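Local coordinates for amino acid ABC transporter, binding protein (Thermus thermophilus, PDB 3VV5) that binds L-thialysine, (S)-2-aminoethyl-L-cysteine, as the periplasmic substrate-binding protein of an amino acid ABC transporter, at residues A[131-136]-A[207-211]; A[166-171]-A[182-188]; A[110-114]-A[223-227]; A[79-83]-A[94-98]. All blocks are in the same frame, centred on the assembly; numbering follows the deposited sequence.

Contact 1: A[131-136]-A[207-211]; sequences GGPRTA and QVGEL
Gln207 and Glu210 reach from strand 206-222 to the backbone of residues 131-136, the loop that leaves the neighbouring antiparallel strand 120-129 in this family 3 solute-binding fold. The loop runs roughly along the strand, and the two polar side chains hold it at separate points. The Gln207 amide lies with Gly132 O in its own plane, NE2 to O being 2.9 Å, yet NE2 stands above the plane of the Gly132 carbonyl (66° out of it), with an N-H...O angle of 139°. The other amide atom, OE1, accepts a hydrogen bond from a water that in turn accepts a weak one from Gly131 N. Arg134 crosses Gln207 at about a right angle and lays its CG 3.5 Å from NE2, its guanidinium plane turned 50° from the amide. Farther along, Glu210 N donates to Arg134 O at 2.8 Å, a backbone bond. The Glu210 side chain, extended beyond CG, runs across Thr135, and OE1 receives the Ala136 N-H at a short 2.5 Å. An alanine in place of Glu210 would probably leave Ala136 N without this acceptor and lose the carboxylate's packing against Thr135 CA and CB. Thr135 OG1 itself bonds forward to Asp138 N. A second water draws in the Gln207 end, donating to Pro133 O at 2.8 Å and to Gln207 O while accepting from Gln207 NE2.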
loop_
_atom_site.group_PDB
_atom_site.type_symbol
_atom_site.label_atom_id
_atom_site.label_comp_id
_atom_site.label_asym_id
_atom_site.label_seq_id
_atom_site.Cartn_x
_atom_site.Cartn_y
_atom_site.Cartn_z
ATOM N N GLY A 131 -24.643 -1.922 -11.183
ATOM C CA GLY A 131 -25.485 -3.132 -11.315
ATOM C C GLY A 131 -24.754 -4.418 -10.986
ATOM O O GLY A 131 -25.339 -5.513 -11.007
ATOM N N GLY A 132 -23.462 -4.295 -10.686
ATOM C CA GLY A 132 -22.632 -5.451 -10.387
ATOM C C GLY A 132 -22.692 -5.768 -8.901
ATOM O O GLY A 132 -23.453 -5.146 -8.168
ATOM N N PRO A 133 -21.887 -6.739 -8.451
ATOM C CA PRO A 133 -21.914 -7.194 -7.068
ATOM C C PRO A 133 -21.578 -6.090 -6.071
ATOM O O PRO A 133 -20.658 -5.292 -6.305
ATOM C CB PRO A 133 -20.849 -8.285 -7.045
ATOM C CG PRO A 133 -20.810 -8.781 -8.446
ATOM C CD PRO A 133 -20.994 -7.569 -9.282
ATOM N N ARG A 134 -22.338 -6.041 -4.980
ATOM C CA ARG A 134 -22.090 -5.080 -3.916
ATOM C C ARG A 134 -21.517 -5.671 -2.636
ATOM O O ARG A 134 -20.816 -4.971 -1.913
ATOM C CB ARG A 134 -23.359 -4.303 -3.567
ATOM C CG ARG A 134 -23.846 -3.392 -4.689
ATOM C CD ARG A 134 -25.330 -3.077 -4.478
ATOM N NE ARG A 134 -25.528 -2.133 -3.381
ATOM C CZ ARG A 134 -26.698 -1.889 -2.800
ATOM N NH1 ARG A 134 -27.796 -2.529 -3.183
ATOM N NH2 ARG A 134 -26.767 -1.000 -1.822
ATOM N N THR A 135 -21.829 -6.929 -2.347
ATOM C CA THR A 135 -21.431 -7.544 -1.086
ATOM C C THR A 135 -20.661 -8.841 -1.311
ATOM O O THR A 135 -20.657 -9.380 -2.416
ATOM C CB THR A 135 -22.657 -7.903 -0.242
ATOM O OG1 THR A 135 -23.478 -8.798 -1.004
ATOM C CG2 THR A 135 -23.447 -6.655 0.130
ATOM N N ALA A 136 -20.048 -9.364 -0.254
ATOM C CA ALA A 136 -19.354 -10.650 -0.334
ATOM C C ALA A 136 -20.305 -11.757 -0.792
ATOM O O ALA A 136 -19.917 -12.622 -1.576
ATOM C CB ALA A 136 -18.725 -11.009 1.010
ATOM N N GLN A 207 -19.162 1.365 -9.224
ATOM C CA GLN A 207 -19.791 1.618 -7.942
ATOM C C GLN A 207 -18.916 0.943 -6.905
ATOM O O GLN A 207 -18.436 -0.163 -7.129
ATOM C CB GLN A 207 -21.226 1.052 -7.914
ATOM C CG GLN A 207 -21.365 -0.283 -7.201
ATOM C CD GLN A 207 -22.548 -1.136 -7.669
ATOM O OE1 GLN A 207 -23.639 -0.620 -7.978
ATOM N NE2 GLN A 207 -22.331 -2.457 -7.719
ATOM N N VAL A 208 -18.708 1.605 -5.777
ATOM C CA VAL A 208 -17.953 0.998 -4.675
ATOM C C VAL A 208 -18.955 0.292 -3.768
ATOM O O VAL A 208 -19.951 0.890 -3.341
ATOM C CB VAL A 208 -17.114 2.062 -3.915
ATOM C CG1 VAL A 208 -16.298 1.432 -2.783
ATOM C CG2 VAL A 208 -16.196 2.813 -4.896
ATOM N N GLY A 209 -18.700 -0.986 -3.502
ATOM C CA GLY A 209 -19.602 -1.810 -2.702
ATOM C C GLY A 209 -19.142 -1.874 -1.261
ATOM O O GLY A 209 -18.614 -0.899 -0.727
ATOM N N GLU A 210 -19.322 -3.032 -0.641
ATOM C CA GLU A 210 -19.088 -3.167 0.792
ATOM C C GLU A 210 -17.594 -3.092 1.132
ATOM O O GLU A 210 -16.730 -3.488 0.346
ATOM C CB GLU A 210 -19.756 -4.444 1.347
ATOM C CG GLU A 210 -18.829 -5.631 1.569
ATOM C CD GLU A 210 -19.456 -6.801 2.351
ATOM O OE1 GLU A 210 -19.911 -7.760 1.715
ATOM O OE2 GLU A 210 -19.470 -6.789 3.600
ATOM N N LEU A 211 -17.305 -2.545 2.302
ATOM C CA LEU A 211 -15.982 -2.629 2.872
ATOM C C LEU A 211 -15.832 -4.017 3.488
ATOM O O LEU A 211 -16.450 -4.333 4.518
ATOM C CB LEU A 211 -15.795 -1.505 3.885
ATOM C CG LEU A 211 -14.490 -1.247 4.644
ATOM C CD1 LEU A 211 -13.418 -0.694 3.766
ATOM C CD2 LEU A 211 -14.804 -0.255 5.743
HETATM O O HOH W 1 -25.932 -1.985 -8.229
HETATM O O HOH W 2 -20.017 -2.607 -5.835
#

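Contact 2: A[166-171]-A[182-188]; sequences RTYQRD and RIDTWIT
Asp171 spreads its carboxylate between Trp186 and Thr188, one oxygen to each. Trp186 NE1 donates to Asp171 OD1 at 2.8 Å, in the indole plane and nearly straight (164°), although it meets the carboxylate from above, the two flat groups being 40° apart. Thr188 OG1 donates a hydrogen bond to Asp171 OD2 at 2.7 Å, on the syn side and close to the carboxylate plane. A water completes the cluster, donating to Asp171 OD1 at 2.6 Å and to Ile187 O. The aspartate reaches these partners with CG anti to the backbone N (chi1 -164°). Thr188 does double duty: while its hydroxyl grips the acid, its CG2 rests 3.5 Å above the centre of the Trp186 ring, which helps to hold the indole in place.

At the other end the fit is looser. Ile183 CG2 touches the edge of the Tyr168 ring, 3.4 Å from Tyr168 OH, whose hydroxyl is bonded to Asp177. Arg166 NH1 makes a weak bond to Arg182 O, while its NE is paired with Glu164.

Farther out, the two segments belong to a beta-alpha-beta crossover: strands 164-168 and 185-189 both pair in parallel with strand 143-147, and helix 171-180 links them, with Trp186 packing on Ala174 and Leu175. Asp171 also touches Gln147 of the ligand pocket, and its side chain lies about 6 Å from the bound L-thialysine. With three donors on its two oxygens, the buried carboxylate is probably held as an anion and kept from turning.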
loop_
_atom_site.group_PDB
_atom_site.type_symbol
_atom_site.label_atom_id
_atom_site.label_comp_id
_atom_site.label_asym_id
_atom_site.label_seq_id
_atom_site.Cartn_x
_atom_site.Cartn_y
_atom_site.Cartn_z
ATOM N N ARG A 166 -8.973 -14.239 -10.319
ATOM C CA ARG A 166 -7.933 -13.867 -11.271
ATOM C C ARG A 166 -6.901 -12.998 -10.566
ATOM O O ARG A 166 -7.266 -12.026 -9.901
ATOM C CB ARG A 166 -8.524 -13.063 -12.422
ATOM C CG ARG A 166 -9.549 -13.794 -13.279
ATOM C CD ARG A 166 -8.963 -14.172 -14.641
ATOM N NE ARG A 166 -9.931 -14.945 -15.419
ATOM C CZ ARG A 166 -10.830 -14.422 -16.256
ATOM N NH1 ARG A 166 -10.890 -13.111 -16.458
ATOM N NH2 ARG A 166 -11.667 -15.222 -16.900
ATOM N N THR A 167 -5.628 -13.331 -10.728
ATOM C CA THR A 167 -4.559 -12.609 -10.041
ATOM C C THR A 167 -3.769 -11.725 -11.014
ATOM O O THR A 167 -3.557 -12.093 -12.175
ATOM C CB THR A 167 -3.619 -13.563 -9.271
ATOM O OG1 THR A 167 -3.097 -14.546 -10.173
ATOM C CG2 THR A 167 -4.370 -14.278 -8.141
ATOM N N TYR A 168 -3.349 -10.553 -10.548
ATOM C CA TYR A 168 -2.676 -9.574 -11.412
ATOM C C TYR A 168 -1.370 -9.145 -10.772
ATOM O O TYR A 168 -1.278 -9.067 -9.547
ATOM C CB TYR A 168 -3.586 -8.351 -11.677
ATOM C CG TYR A 168 -4.851 -8.709 -12.440
ATOM C CD1 TYR A 168 -5.943 -9.301 -11.795
ATOM C CD2 TYR A 168 -4.941 -8.490 -13.810
ATOM C CE1 TYR A 168 -7.086 -9.663 -12.504
ATOM C CE2 TYR A 168 -6.086 -8.843 -14.530
ATOM C CZ TYR A 168 -7.148 -9.434 -13.871
ATOM O OH TYR A 168 -8.268 -9.781 -14.590
ATOM N N GLN A 169 -0.357 -8.874 -11.591
ATOM C CA GLN A 169 0.909 -8.374 -11.063
ATOM C C GLN A 169 0.727 -6.978 -10.484
ATOM O O GLN A 169 1.280 -6.660 -9.438
ATOM C CB GLN A 169 1.990 -8.345 -12.141
ATOM C CG GLN A 169 3.359 -7.914 -11.588
ATOM C CD GLN A 169 4.525 -8.400 -12.417
ATOM O OE1 GLN A 169 4.395 -8.633 -13.621
ATOM N NE2 GLN A 169 5.683 -8.547 -11.775
ATOM N N ARG A 170 -0.046 -6.154 -11.179
ATOM C CA ARG A 170 -0.265 -4.784 -10.770
ATOM C C ARG A 170 -1.753 -4.516 -10.635
ATOM O O ARG A 170 -2.562 -4.872 -11.504
ATOM C CB ARG A 170 0.401 -3.786 -11.741
ATOM C CG ARG A 170 1.945 -3.864 -11.743
ATOM C CD ARG A 170 2.586 -3.013 -12.852
ATOM N NE ARG A 170 2.393 -3.611 -14.171
ATOM C CZ ARG A 170 3.163 -4.565 -14.694
ATOM N NH1 ARG A 170 2.882 -5.051 -15.899
ATOM N NH2 ARG A 170 4.203 -5.041 -14.014
ATOM N N ASP A 171 -2.093 -3.852 -9.536
ATOM C CA ASP A 171 -3.480 -3.554 -9.226
ATOM C C ASP A 171 -4.226 -2.816 -10.360
ATOM O O ASP A 171 -5.395 -3.150 -10.630
ATOM C CB ASP A 171 -3.560 -2.809 -7.891
ATOM C CG ASP A 171 -4.956 -2.808 -7.301
ATOM O OD1 ASP A 171 -5.611 -3.869 -7.254
ATOM O OD2 ASP A 171 -5.381 -1.743 -6.864
ATOM N N ARG A 182 -14.053 -8.319 -18.211
ATOM C CA ARG A 182 -13.420 -9.635 -18.110
ATOM C C ARG A 182 -13.394 -10.168 -16.671
ATOM O O ARG A 182 -13.150 -11.357 -16.429
ATOM C CB ARG A 182 -12.038 -9.629 -18.767
ATOM C CG ARG A 182 -12.001 -8.772 -20.046
ATOM C CD ARG A 182 -11.432 -9.505 -21.251
ATOM N NE ARG A 182 -9.978 -9.667 -21.181
ATOM C CZ ARG A 182 -9.091 -8.847 -21.746
ATOM N NH1 ARG A 182 -9.490 -7.776 -22.438
ATOM N NH2 ARG A 182 -7.794 -9.105 -21.617
ATOM N N ILE A 183 -13.680 -9.289 -15.713
ATOM C CA ILE A 183 -13.972 -9.738 -14.355
ATOM C C ILE A 183 -15.224 -9.005 -13.896
ATOM O O ILE A 183 -15.566 -7.946 -14.431
ATOM C CB ILE A 183 -12.804 -9.474 -13.380
ATOM C CG1 ILE A 183 -12.501 -7.970 -13.291
ATOM C CG2 ILE A 183 -11.529 -10.243 -13.803
ATOM C CD1 ILE A 183 -11.447 -7.633 -12.252
ATOM N N ASP A 184 -15.904 -9.569 -12.908
ATOM C CA ASP A 184 -17.125 -8.969 -12.365
ATOM C C ASP A 184 -16.846 -7.935 -11.282
ATOM O O ASP A 184 -17.638 -7.010 -11.070
ATOM C CB ASP A 184 -18.007 -10.054 -11.753
ATOM C CG ASP A 184 -18.635 -10.956 -12.797
ATOM O OD1 ASP A 184 -19.468 -10.456 -13.591
ATOM O OD2 ASP A 184 -18.311 -12.159 -12.806
ATOM N N THR A 185 -15.730 -8.114 -10.588
ATOM C CA THR A 185 -15.459 -7.383 -9.350
ATOM C C THR A 185 -13.956 -7.241 -9.142
ATOM O O THR A 185 -13.207 -8.158 -9.416
ATOM C CB THR A 185 -16.127 -8.101 -8.154
ATOM O OG1 THR A 185 -17.549 -7.879 -8.210
ATOM C CG2 THR A 185 -15.594 -7.568 -6.795
ATOM N N TRP A 186 -13.533 -6.068 -8.661
ATOM C CA TRP A 186 -12.149 -5.789 -8.303
ATOM C C TRP A 186 -12.121 -5.517 -6.805
ATOM O O TRP A 186 -12.930 -4.721 -6.316
ATOM C CB TRP A 186 -11.718 -4.543 -9.099
ATOM C CG TRP A 186 -10.390 -3.918 -8.778
ATOM C CD1 TRP A 186 -9.215 -4.544 -8.443
ATOM C CD2 TRP A 186 -10.102 -2.514 -8.828
ATOM N NE1 TRP A 186 -8.203 -3.593 -8.295
ATOM C CE2 TRP A 186 -8.732 -2.348 -8.517
ATOM C CE3 TRP A 186 -10.879 -1.378 -9.114
ATOM C CZ2 TRP A 186 -8.121 -1.081 -8.470
ATOM C CZ3 TRP A 186 -10.276 -0.122 -9.057
ATOM C CH2 TRP A 186 -8.908 0.013 -8.746
ATOM N N ILE A 187 -11.263 -6.219 -6.056
ATOM C CA ILE A 187 -11.154 -5.958 -4.631
ATOM C C ILE A 187 -9.862 -5.211 -4.417
ATOM O O ILE A 187 -8.787 -5.697 -4.783
ATOM C CB ILE A 187 -11.217 -7.228 -3.744
ATOM C CG1 ILE A 187 -12.590 -7.918 -3.876
ATOM C CG2 ILE A 187 -10.995 -6.848 -2.270
ATOM C CD1 ILE A 187 -12.746 -9.140 -2.968
ATOM N N THR A 188 -9.966 -4.014 -3.840
ATOM C CA THR A 188 -8.797 -3.161 -3.702
ATOM C C THR A 188 -8.974 -2.241 -2.515
ATOM O O THR A 188 -9.959 -2.334 -1.795
ATOM C CB THR A 188 -8.565 -2.335 -5.016
ATOM O OG1 THR A 188 -7.285 -1.689 -4.989
ATOM C CG2 THR A 188 -9.660 -1.305 -5.210
HETATM O O HOH W 3 -6.233 -5.861 -5.754
#

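Contact 3: A[110-114]-A[223-227]; sequences ARAVD and KGNKS
Asp114 and Lys223 meet beside the end of helix 107-112, and the buried aspartate is the close-packed centre of the contact. Its OD1 lies 3.0 Å from Lys223 NZ in a salt bridge, and its OD2 takes Gly224 N at 2.6 Å, so the carboxylate also pins the turn that follows the lysine. Lys223 NZ in addition lies 2.8 Å from Ala110 O, in the carbonyl plane; a further bond to Val113 O is weak. Bends at chi2 and chi3 bring the ammonium group to the helix end, where a positive charge would probably be favoured by the helix dipole, though the path of the middle of the chain is less certain.

The looser part is the solvent side, from which both lysines, themselves exposed, reach the acid. Lys226 closes a salt bridge from its NZ to Asp114 OD2 at a longer 3.2 Å, arriving from the face opposite Gly224 N. Arg111 and Ala112 turn their side chains away from the 223-227 segment. Replacing Asp114 with alanine would probably strip both lysines of their shared counter-charge and leave Gly224 N without its acceptor.

Around this network, Asp114 is backbone-bonded to Val221 where strand 113-115 runs antiparallel to strand 206-222, and Val113 packs on Leu88 and Leu91 of helix 87-92. Asn92 of that helix bonds both Ala112 O and Lys223 N, while Asn225, at the N-cap of helix 226-242, accepts from Leu228 N with OD1 and gives its ND2 to Arg27 O.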
loop_
_atom_site.group_PDB
_atom_site.type_symbol
_atom_site.label_atom_id
_atom_site.label_comp_id
_atom_site.label_asym_id
_atom_site.label_seq_id
_atom_site.Cartn_x
_atom_site.Cartn_y
_atom_site.Cartn_z
ATOM N N ALA A 110 3.840 -10.156 9.864
ATOM C CA ALA A 110 4.461 -9.662 11.106
ATOM C C ALA A 110 5.528 -10.618 11.668
ATOM O O ALA A 110 6.434 -10.195 12.388
ATOM C CB ALA A 110 3.416 -9.362 12.154
ATOM N N ARG A 111 5.400 -11.898 11.346
ATOM C CA ARG A 111 6.477 -12.860 11.585
ATOM C C ARG A 111 7.667 -12.621 10.667
ATOM O O ARG A 111 8.816 -12.563 11.133
ATOM C CB ARG A 111 5.972 -14.286 11.397
ATOM C CG ARG A 111 4.864 -14.666 12.333
ATOM C CD ARG A 111 4.728 -16.181 12.361
ATOM N NE ARG A 111 3.331 -16.607 12.366
ATOM C CZ ARG A 111 2.662 -16.970 11.274
ATOM N NH1 ARG A 111 3.261 -16.965 10.082
ATOM N NH2 ARG A 111 1.396 -17.343 11.369
ATOM N N ALA A 112 7.392 -12.456 9.371
ATOM C CA ALA A 112 8.433 -12.316 8.362
ATOM C C ALA A 112 9.277 -11.031 8.495
ATOM O O ALA A 112 10.494 -11.053 8.276
ATOM C CB ALA A 112 7.813 -12.422 6.938
ATOM N N VAL A 113 8.627 -9.915 8.818
ATOM C CA VAL A 113 9.322 -8.623 8.917
ATOM C C VAL A 113 8.925 -7.940 10.228
ATOM O O VAL A 113 7.975 -8.376 10.896
ATOM C CB VAL A 113 9.020 -7.697 7.671
ATOM C CG1 VAL A 113 9.556 -8.316 6.355
ATOM C CG2 VAL A 113 7.536 -7.385 7.567
ATOM N N ASP A 114 9.642 -6.881 10.611
ATOM C CA ASP A 114 9.205 -6.057 11.741
ATOM C C ASP A 114 8.477 -4.811 11.218
ATOM O O ASP A 114 9.054 -4.031 10.461
ATOM C CB ASP A 114 10.387 -5.638 12.619
ATOM C CG ASP A 114 10.830 -6.736 13.576
ATOM O OD1 ASP A 114 9.961 -7.438 14.148
ATOM O OD2 ASP A 114 12.051 -6.891 13.749
ATOM N N LYS A 223 13.496 -8.381 9.547
ATOM C CA LYS A 223 13.157 -8.945 10.852
ATOM C C LYS A 223 14.372 -8.824 11.781
ATOM O O LYS A 223 15.491 -9.139 11.384
ATOM C CB LYS A 223 12.670 -10.405 10.724
ATOM C CG LYS A 223 12.353 -11.125 12.054
ATOM C CD LYS A 223 11.351 -10.374 12.928
ATOM C CE LYS A 223 9.926 -10.844 12.729
ATOM N NZ LYS A 223 8.957 -10.168 13.632
ATOM N N GLY A 224 14.155 -8.298 12.985
ATOM C CA GLY A 224 15.260 -8.103 13.936
ATOM C C GLY A 224 16.054 -6.808 13.815
ATOM O O GLY A 224 16.990 -6.576 14.595
ATOM N N ASN A 225 15.738 -5.970 12.820
ATOM C CA ASN A 225 16.426 -4.676 12.694
ATOM C C ASN A 225 15.799 -3.632 13.625
ATOM O O ASN A 225 15.227 -2.610 13.172
ATOM C CB ASN A 225 16.487 -4.186 11.226
ATOM C CG ASN A 225 17.419 -2.980 11.043
ATOM O OD1 ASN A 225 17.984 -2.449 12.006
ATOM N ND2 ASN A 225 17.585 -2.555 9.801
ATOM N N LYS A 226 15.921 -3.891 14.933
ATOM C CA LYS A 226 15.267 -3.064 15.960
ATOM C C LYS A 226 15.854 -1.649 16.005
ATOM O O LYS A 226 15.169 -0.705 16.377
ATOM C CB LYS A 226 15.325 -3.756 17.337
ATOM C CG LYS A 226 14.470 -5.044 17.448
ATOM C CD LYS A 226 12.952 -4.715 17.380
ATOM C CE LYS A 226 12.012 -5.903 17.695
ATOM N NZ LYS A 226 12.283 -7.138 16.883
ATOM N N SER A 227 17.122 -1.509 15.616
ATOM C CA SER A 227 17.779 -0.206 15.513
ATOM C C SER A 227 17.034 0.724 14.542
ATOM O O SER A 227 16.591 1.824 14.925
ATOM C CB SER A 227 19.238 -0.391 15.059
ATOM O OG SER A 227 19.856 0.869 14.953
#

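Contact 4: A[79-83]-A[94-98]; sequences WIAQS and GRFDF
Arg95, Ile80 and Phe96 carry most of this contact, which joins the two ends of a beta-alpha-beta crossover: strand 76-81 leads through helix 87-92 to strand 98-100, and both strands pair in parallel with strand 37-42. Ile80 sits in the middle. Its CG2, anti to the backbone N, faces two flat groups at once, meeting the edge of the Phe96 ring at CE1 (3.7 Å) and lying over one face of the Arg95 guanidinium, 3.9 Å from NH2. The isoleucine and arginine side chains cross at about a right angle, whereas the approach to the phenylalanine is oblique. Gln82, two residues on, continues the apolar edge contact with its CG, 4.0 Å from Phe96 CE1. Phe96 is buried and also packs against Leu87 and Gln90 of the connecting helix. That helix ends in a Schellman motif at Gly94, after which the chain presents Arg95 and Phe96 side by side to the strand. Phe96 adopts an unusual chi1 of -6°, with CG almost eclipsing the backbone N, and one face of its ring is covered by Arg95 CB, 4.2 Å above the plane and over the centre.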
loop_
_atom_site.group_PDB
_atom_site.type_symbol
_atom_site.label_atom_id
_atom_site.label_comp_id
_atom_site.label_asym_id
_atom_site.label_seq_id
_atom_site.Cartn_x
_atom_site.Cartn_y
_atom_site.Cartn_z
ATOM N N TRP A 79 15.278 5.795 -3.592
ATOM C CA TRP A 79 14.104 4.953 -3.767
ATOM C C TRP A 79 14.400 3.857 -4.780
ATOM O O TRP A 79 15.034 4.099 -5.813
ATOM C CB TRP A 79 12.896 5.783 -4.232
ATOM C CG TRP A 79 12.346 6.701 -3.170
ATOM C CD1 TRP A 79 12.761 7.972 -2.889
ATOM C CD2 TRP A 79 11.281 6.407 -2.248
ATOM N NE1 TRP A 79 12.010 8.492 -1.849
ATOM C CE2 TRP A 79 11.098 7.550 -1.442
ATOM C CE3 TRP A 79 10.468 5.282 -2.030
ATOM C CZ2 TRP A 79 10.132 7.607 -0.430
ATOM C CZ3 TRP A 79 9.489 5.339 -1.026
ATOM C CH2 TRP A 79 9.342 6.491 -0.236
ATOM N N ILE A 80 13.909 2.667 -4.472
ATOM C CA ILE A 80 14.026 1.508 -5.359
ATOM C C ILE A 80 12.620 0.951 -5.561
ATOM O O ILE A 80 11.991 0.505 -4.601
ATOM C CB ILE A 80 14.916 0.418 -4.709
ATOM C CG1 ILE A 80 16.257 1.006 -4.246
ATOM C CG2 ILE A 80 15.083 -0.807 -5.665
ATOM C CD1 ILE A 80 17.425 0.619 -5.119
ATOM N N ALA A 81 12.144 0.980 -6.803
ATOM C CA ALA A 81 10.802 0.520 -7.158
ATOM C C ALA A 81 10.832 -0.905 -7.715
ATOM O O ALA A 81 11.459 -1.148 -8.719
ATOM C CB ALA A 81 10.179 1.466 -8.187
ATOM N N GLN A 82 10.128 -1.827 -7.068
ATOM C CA GLN A 82 10.151 -3.246 -7.461
ATOM C C GLN A 82 8.743 -3.820 -7.448
ATOM O O GLN A 82 7.845 -3.271 -6.812
ATOM C CB GLN A 82 10.988 -4.059 -6.447
ATOM C CG GLN A 82 12.470 -3.687 -6.341
ATOM C CD GLN A 82 13.295 -4.315 -7.454
ATOM O OE1 GLN A 82 13.679 -3.652 -8.423
ATOM N NE2 GLN A 82 13.558 -5.606 -7.327
ATOM N N SER A 83 8.558 -4.971 -8.089
ATOM C CA SER A 83 7.265 -5.655 -8.037
ATOM C C SER A 83 6.798 -5.873 -6.584
ATOM O O SER A 83 7.593 -6.278 -5.725
ATOM C CB SER A 83 7.349 -6.976 -8.815
ATOM O OG SER A 83 6.085 -7.622 -8.831
ATOM N N GLY A 94 18.258 -7.520 2.474
ATOM C CA GLY A 94 19.059 -6.317 2.659
ATOM C C GLY A 94 19.203 -5.425 1.433
ATOM O O GLY A 94 20.067 -4.565 1.400
ATOM N N ARG A 95 18.360 -5.637 0.426
ATOM C CA ARG A 95 18.344 -4.812 -0.795
ATOM C C ARG A 95 17.957 -3.358 -0.491
ATOM O O ARG A 95 18.469 -2.419 -1.111
ATOM C CB ARG A 95 17.412 -5.439 -1.859
ATOM C CG ARG A 95 17.184 -4.582 -3.126
ATOM C CD ARG A 95 18.308 -4.724 -4.132
ATOM N NE ARG A 95 18.184 -3.866 -5.322
ATOM C CZ ARG A 95 17.466 -4.155 -6.410
ATOM N NH1 ARG A 95 16.748 -5.266 -6.470
ATOM N NH2 ARG A 95 17.451 -3.315 -7.441
ATOM N N PHE A 96 17.056 -3.171 0.466
ATOM C CA PHE A 96 16.707 -1.830 0.937
ATOM C C PHE A 96 16.717 -1.858 2.463
ATOM O O PHE A 96 16.678 -2.937 3.068
ATOM C CB PHE A 96 15.318 -1.356 0.465
ATOM C CG PHE A 96 14.608 -2.279 -0.506
ATOM C CD1 PHE A 96 14.765 -2.129 -1.875
ATOM C CD2 PHE A 96 13.711 -3.237 -0.042
ATOM C CE1 PHE A 96 14.064 -2.944 -2.777
ATOM C CE2 PHE A 96 13.015 -4.059 -0.938
ATOM C CZ PHE A 96 13.193 -3.916 -2.297
ATOM N N ASP A 97 16.742 -0.683 3.085
ATOM C CA ASP A 97 16.745 -0.583 4.549
ATOM C C ASP A 97 15.342 -0.657 5.138
ATOM O O ASP A 97 15.123 -1.262 6.201
ATOM C CB ASP A 97 17.437 0.710 4.988
ATOM C CG ASP A 97 18.841 0.794 4.486
ATOM O OD1 ASP A 97 19.603 -0.170 4.728
ATOM O OD2 ASP A 97 19.184 1.803 3.834
ATOM N N PHE A 98 14.387 -0.046 4.442
ATOM C CA PHE A 98 12.983 -0.216 4.783
ATOM C C PHE A 98 12.089 -0.151 3.558
ATOM O O PHE A 98 12.504 0.293 2.480
ATOM C CB PHE A 98 12.500 0.725 5.910
ATOM C CG PHE A 98 12.177 2.159 5.486
ATOM C CD1 PHE A 98 10.848 2.559 5.275
ATOM C CD2 PHE A 98 13.189 3.128 5.411
ATOM C CE1 PHE A 98 10.535 3.900 4.923
ATOM C CE2 PHE A 98 12.899 4.494 5.091
ATOM C CZ PHE A 98 11.574 4.875 4.841
#

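Overall arrangement
Following the chain from the N terminus, contact 4 closes first, a short loop round helix 87-92 that ties strand 76-81 to the start of strand 98-100. The other three enclose one another without crossing: contact 2, joining strands 164-168 and 185-189, lies within the loop of contact 1, and that loop within contact 3. Contact 1 ties the loop after strand 120-129 to strand 206-222; contact 3 ties the end of helix 107-112 to the turn before helix 226-242. Contacts 1 and 2 touch through Pro133 and Thr185 and lie across the chain's centre from contact 3, centre to centre about 36 and about 30 Å away. Gln169 and Ser83, probably hydrogen-bonded, bridge contacts 2 and 4.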